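Local coordinates for protein succinylglutamate desuccinylase (Chromobacterium violaceum, PDB 1YW4) that probably hydrolyses N-succinylglutamate to succinate and glutamate, the last step of arginine breakdown by the succinyltransferase pathway, using one zinc ion per subunit, at residues Val55-Asp67 and Leu215-Phe229. Residues are numbered along the deposited sequence; the frame is centred on the assembly and turned at random.
Sequences VHGNETAPIEVVD and LGKARPFGQNDLSRF. With ZN (zinc ion), chain C.
Thr60 and Glu64, four residues apart, share the side-chain amide of Asn224. ND2 of Asn224 gives one N-H to Thr60 OG1 (2.7 Å, nearly straight at 168°) and the other to Glu64 OE1 (2.9 Å). Both acceptors lie close to the amide plane, so the two bonds fix the amide's rotation; the carboxylate, turned 82° from it, is met from above its own plane. Thr60 OG1 in turn donates to Arg219 O over a very short 2.5 Å; with chi1 at 74° the hydroxyl is tucked over the backbone and faces that carbonyl. Glu64 OE2 accepts on its syn side from the N-H of Gly222, which lies within the type II turn Pro220-Gln223. A water accepts from Ala61 N and Arg219 N and lies within bonding distance of Asn224 OD1.

Apolar contacts flank this network. Thr60 CG2 sits squarely over the Phe221 ring, 3.7 Å from its centroid, while Ile63 CG2 reaches the ring edge. Ala61 CB presses on a face of Phe229, 3.3 Å from CZ, and Val65 CG2 meets Leu226 CD2.

The loop between strand 209-215 and helix 230-241 is thereby clasped to the start of helix 61-75. Just before that helix, His56 and Glu59 bind zinc, completed by His149 and a water: the HxxE...H metal site of the AspA/AstE family's carboxypeptidase-like catalytic domain.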
loop_
_atom_site.group_PDB
_atom_site.type_symbol
_atom_site.label_atom_id
_atom_site.label_comp_id
_atom_site.label_asym_id
_atom_site.label_seq_id
_atom_site.Cartn_x
_atom_site.Cartn_y
_atom_site.Cartn_z
ATOM N N VAL A 55 -11.555 28.353 7.114
ATOM C CA VAL A 55 -12.518 27.347 7.564
ATOM C C VAL A 55 -12.280 27.321 9.077
ATOM O O VAL A 55 -13.212 27.161 9.874
ATOM C CB VAL A 55 -12.226 25.957 6.942
ATOM C CG1 VAL A 55 -12.913 24.857 7.747
ATOM C CG2 VAL A 55 -12.747 25.923 5.499
ATOM N N HIS A 56 -11.010 27.490 9.444
ATOM C CA HIS A 56 -10.583 27.584 10.834
ATOM C C HIS A 56 -10.128 29.047 10.942
ATOM O O HIS A 56 -9.239 29.489 10.213
ATOM C CB HIS A 56 -9.448 26.587 11.110
ATOM C CG HIS A 56 -9.917 25.165 11.142
ATOM N ND1 HIS A 56 -9.210 24.133 10.567
ATOM C CD2 HIS A 56 -11.057 24.618 11.624
ATOM C CE1 HIS A 56 -9.897 23.011 10.684
ATOM N NE2 HIS A 56 -11.024 23.278 11.321
ATOM N N GLY A 57 -10.790 29.805 11.813
ATOM C CA GLY A 57 -10.501 31.224 11.970
ATOM C C GLY A 57 -9.128 31.674 12.423
ATOM O O GLY A 57 -8.780 32.844 12.245
ATOM N N ASN A 58 -8.341 30.768 12.994
ATOM C CA ASN A 58 -7.006 31.115 13.480
ATOM C C ASN A 58 -5.908 30.847 12.450
ATOM O O ASN A 58 -4.743 31.133 12.705
ATOM C CB ASN A 58 -6.704 30.331 14.767
ATOM C CG ASN A 58 -6.693 28.833 14.539
ATOM O OD1 ASN A 58 -7.598 28.289 13.917
ATOM N ND2 ASN A 58 -5.667 28.159 15.049
ATOM N N GLU A 59 -6.275 30.304 11.290
ATOM C CA GLU A 59 -5.291 30.004 10.237
ATOM C C GLU A 59 -5.376 31.136 9.214
ATOM O O GLU A 59 -5.944 30.987 8.135
ATOM C CB GLU A 59 -5.619 28.639 9.622
ATOM C CG GLU A 59 -6.062 27.649 10.704
ATOM C CD GLU A 59 -6.322 26.240 10.215
ATOM O OE1 GLU A 59 -6.509 26.044 8.994
ATOM O OE2 GLU A 59 -6.355 25.323 11.075
ATOM N N THR A 60 -4.768 32.265 9.574
ATOM C CA THR A 60 -4.825 33.485 8.780
ATOM C C THR A 60 -3.879 33.662 7.597
ATOM O O THR A 60 -4.178 34.434 6.697
ATOM C CB THR A 60 -4.680 34.710 9.699
ATOM O OG1 THR A 60 -3.320 34.833 10.142
ATOM C CG2 THR A 60 -5.582 34.554 10.908
ATOM N N ALA A 61 -2.751 32.962 7.584
ATOM C CA ALA A 61 -1.815 33.104 6.477
ATOM C C ALA A 61 -2.524 32.974 5.119
ATOM O O ALA A 61 -2.450 33.883 4.287
ATOM C CB ALA A 61 -0.680 32.069 6.591
ATOM N N PRO A 62 -3.225 31.850 4.872
ATOM C CA PRO A 62 -3.905 31.719 3.576
ATOM C C PRO A 62 -4.911 32.841 3.312
ATOM O O PRO A 62 -5.117 33.252 2.166
ATOM C CB PRO A 62 -4.577 30.346 3.668
ATOM C CG PRO A 62 -3.671 29.581 4.602
ATOM C CD PRO A 62 -3.393 30.628 5.676
ATOM N N ILE A 63 -5.544 33.328 4.379
ATOM C CA ILE A 63 -6.528 34.409 4.275
ATOM C C ILE A 63 -5.886 35.680 3.694
ATOM O O ILE A 63 -6.429 36.292 2.767
ATOM C CB ILE A 63 -7.143 34.733 5.664
ATOM C CG1 ILE A 63 -7.803 33.484 6.258
ATOM C CG2 ILE A 63 -8.163 35.846 5.536
ATOM C CD1 ILE A 63 -8.344 33.699 7.682
ATOM N N GLU A 64 -4.728 36.067 4.230
ATOM C CA GLU A 64 -4.023 37.258 3.752
ATOM C C GLU A 64 -3.558 37.076 2.308
ATOM O O GLU A 64 -3.615 38.017 1.522
ATOM C CB GLU A 64 -2.807 37.573 4.640
ATOM C CG GLU A 64 -3.129 37.709 6.127
ATOM C CD GLU A 64 -1.923 38.098 6.983
ATOM O OE1 GLU A 64 -0.845 37.490 6.816
ATOM O OE2 GLU A 64 -2.057 39.004 7.837
ATOM N N VAL A 65 -3.105 35.871 1.959
ATOM C CA VAL A 65 -2.640 35.596 0.599
ATOM C C VAL A 65 -3.791 35.701 -0.403
ATOM O O VAL A 65 -3.634 36.253 -1.494
ATOM C CB VAL A 65 -2.006 34.195 0.482
ATOM C CG1 VAL A 65 -1.719 33.865 -0.993
ATOM C CG2 VAL A 65 -0.710 34.148 1.282
ATOM N N VAL A 66 -4.950 35.170 -0.030
ATOM C CA VAL A 66 -6.107 35.247 -0.910
ATOM C C VAL A 66 -6.541 36.702 -1.039
ATOM O O VAL A 66 -6.710 37.211 -2.145
ATOM C CB VAL A 66 -7.291 34.419 -0.366
ATOM C CG1 VAL A 66 -8.557 34.718 -1.170
ATOM C CG2 VAL A 66 -6.961 32.935 -0.453
ATOM N N ASP A 67 -6.705 37.375 0.093
ATOM C CA ASP A 67 -7.131 38.766 0.081
ATOM C C ASP A 67 -6.195 39.652 -0.754
ATOM O O ASP A 67 -6.654 40.559 -1.449
ATOM C CB ASP A 67 -7.236 39.298 1.513
ATOM C CG ASP A 67 -7.972 40.617 1.590
ATOM O OD1 ASP A 67 -9.107 40.702 1.061
ATOM O OD2 ASP A 67 -7.425 41.568 2.182
ATOM N N LEU A 215 -0.510 24.605 4.354
ATOM C CA LEU A 215 0.590 25.432 3.869
ATOM C C LEU A 215 1.635 25.876 4.888
ATOM O O LEU A 215 2.633 26.474 4.507
ATOM C CB LEU A 215 -0.004 26.657 3.168
ATOM C CG LEU A 215 -0.968 26.286 2.041
ATOM C CD1 LEU A 215 -1.767 27.507 1.577
ATOM C CD2 LEU A 215 -0.161 25.688 0.905
ATOM N N GLY A 216 1.419 25.590 6.170
ATOM C CA GLY A 216 2.395 25.999 7.164
ATOM C C GLY A 216 1.906 26.236 8.588
ATOM O O GLY A 216 0.928 25.636 9.051
ATOM N N LYS A 217 2.593 27.138 9.281
ATOM C CA LYS A 217 2.292 27.461 10.676
ATOM C C LYS A 217 1.139 28.437 10.873
ATOM O O LYS A 217 1.033 29.437 10.162
ATOM C CB LYS A 217 3.551 28.030 11.346
ATOM C CG LYS A 217 4.809 27.181 11.146
ATOM C CD LYS A 217 6.062 27.926 11.581
ATOM C CE LYS A 217 7.332 27.112 11.328
ATOM N NZ LYS A 217 8.556 27.842 11.794
ATOM N N ALA A 218 0.289 28.149 11.855
ATOM C CA ALA A 218 -0.842 29.019 12.158
ATOM C C ALA A 218 -0.339 30.234 12.935
ATOM O O ALA A 218 0.472 30.106 13.855
ATOM C CB ALA A 218 -1.889 28.271 12.974
ATOM N N ARG A 219 -0.823 31.409 12.550
ATOM C CA ARG A 219 -0.432 32.662 13.178
ATOM C C ARG A 219 -1.558 33.671 13.000
ATOM O O ARG A 219 -2.326 33.589 12.043
ATOM C CB ARG A 219 0.842 33.220 12.521
ATOM C CG ARG A 219 2.133 32.475 12.840
ATOM C CD ARG A 219 2.749 32.987 14.134
ATOM N NE ARG A 219 4.074 32.427 14.378
ATOM C CZ ARG A 219 4.320 31.138 14.584
ATOM N NH1 ARG A 219 5.559 30.728 14.795
ATOM N NH2 ARG A 219 3.327 30.259 14.590
ATOM N N PRO A 220 -1.677 34.629 13.927
ATOM C CA PRO A 220 -2.733 35.641 13.822
ATOM C C PRO A 220 -2.385 36.644 12.721
ATOM O O PRO A 220 -1.252 36.667 12.235
ATOM C CB PRO A 220 -2.735 36.269 15.210
ATOM C CG PRO A 220 -1.281 36.234 15.563
ATOM C CD PRO A 220 -0.853 34.846 15.129
ATOM N N PHE A 221 -3.362 37.455 12.319
ATOM C CA PHE A 221 -3.140 38.464 11.281
ATOM C C PHE A 221 -1.965 39.373 11.657
ATOM O O PHE A 221 -1.833 39.779 12.812
ATOM C CB PHE A 221 -4.394 39.333 11.091
ATOM C CG PHE A 221 -5.557 38.611 10.461
ATOM C CD1 PHE A 221 -5.505 38.200 9.134
ATOM C CD2 PHE A 221 -6.710 38.358 11.196
ATOM C CE1 PHE A 221 -6.596 37.543 8.542
ATOM C CE2 PHE A 221 -7.803 37.702 10.620
ATOM C CZ PHE A 221 -7.748 37.295 9.291
ATOM N N GLY A 222 -1.114 39.682 10.680
ATOM C CA GLY A 222 0.020 40.558 10.923
ATOM C C GLY A 222 1.283 39.861 11.390
ATOM O O GLY A 222 2.337 40.487 11.516
ATOM N N GLN A 223 1.182 38.564 11.643
ATOM C CA GLN A 223 2.324 37.800 12.102
ATOM C C GLN A 223 2.683 36.668 11.152
ATOM O O GLN A 223 3.398 35.745 11.528
ATOM C CB GLN A 223 2.057 37.252 13.504
ATOM C CG GLN A 223 2.176 38.305 14.607
ATOM C CD GLN A 223 1.944 37.713 15.971
ATOM O OE1 GLN A 223 2.426 36.622 16.264
ATOM N NE2 GLN A 223 1.206 38.423 16.819
ATOM N N ASN A 224 2.191 36.745 9.919
ATOM C CA ASN A 224 2.483 35.727 8.919
ATOM C C ASN A 224 3.604 36.183 7.995
ATOM O O ASN A 224 3.554 37.276 7.431
ATOM C CB ASN A 224 1.240 35.419 8.065
ATOM C CG ASN A 224 0.105 34.822 8.871
ATOM O OD1 ASN A 224 0.239 33.746 9.445
ATOM N ND2 ASN A 224 -1.022 35.523 8.914
ATOM N N ASP A 225 4.617 35.339 7.840
ATOM C CA ASP A 225 5.733 35.646 6.956
ATOM C C ASP A 225 5.259 35.250 5.552
ATOM O O ASP A 225 5.501 34.133 5.099
ATOM C CB ASP A 225 6.958 34.817 7.368
ATOM C CG ASP A 225 8.252 35.340 6.769
ATOM O OD1 ASP A 225 8.375 35.359 5.527
ATOM O OD2 ASP A 225 9.151 35.735 7.542
ATOM N N LEU A 226 4.567 36.163 4.873
ATOM C CA LEU A 226 4.042 35.880 3.540
ATOM C C LEU A 226 5.095 35.378 2.558
ATOM O O LEU A 226 4.764 34.937 1.456
ATOM C CB LEU A 226 3.337 37.115 2.965
ATOM C CG LEU A 226 2.085 37.565 3.737
ATOM C CD1 LEU A 226 1.393 38.713 3.002
ATOM C CD2 LEU A 226 1.133 36.384 3.888
ATOM N N SER A 227 6.359 35.435 2.964
ATOM C CA SER A 227 7.451 34.967 2.121
ATOM C C SER A 227 7.461 33.443 2.135
ATOM O O SER A 227 7.781 32.801 1.135
ATOM C CB SER A 227 8.790 35.500 2.642
ATOM O OG SER A 227 9.852 35.146 1.776
ATOM N N ARG A 228 7.107 32.872 3.282
ATOM C CA ARG A 228 7.064 31.424 3.433
ATOM C C ARG A 228 5.908 30.821 2.639
ATOM O O ARG A 228 5.750 29.601 2.601
ATOM C CB ARG A 228 6.913 31.047 4.908
ATOM C CG ARG A 228 8.091 31.426 5.797
ATOM C CD ARG A 228 9.385 30.800 5.303
ATOM N NE ARG A 228 9.188 29.410 4.895
ATOM C CZ ARG A 228 8.859 28.421 5.719
ATOM N NH1 ARG A 228 8.691 28.658 7.015
ATOM N NH2 ARG A 228 8.682 27.195 5.244
ATOM N N PHE A 229 5.104 31.675 2.009
ATOM C CA PHE A 229 3.963 31.218 1.216
ATOM C C PHE A 229 4.070 31.669 -0.240
ATOM O O PHE A 229 3.070 31.734 -0.958
ATOM C CB PHE A 229 2.650 31.738 1.822
ATOM C CG PHE A 229 2.436 31.312 3.246
ATOM C CD1 PHE A 229 3.046 31.999 4.289
ATOM C CD2 PHE A 229 1.672 30.185 3.538
ATOM C CE1 PHE A 229 2.906 31.564 5.611
ATOM C CE2 PHE A 229 1.524 29.739 4.853
ATOM C CZ PHE A 229 2.145 30.430 5.893
HETATM ZN ZN ZN C . -7.219 23.879 9.433
HETATM O O HOH W 1 -1.288 31.286 9.625
HETATM O O HOH W 2 0.807 38.671 8.162
HETATM O O HOH W 3 -5.153 22.870 9.809
#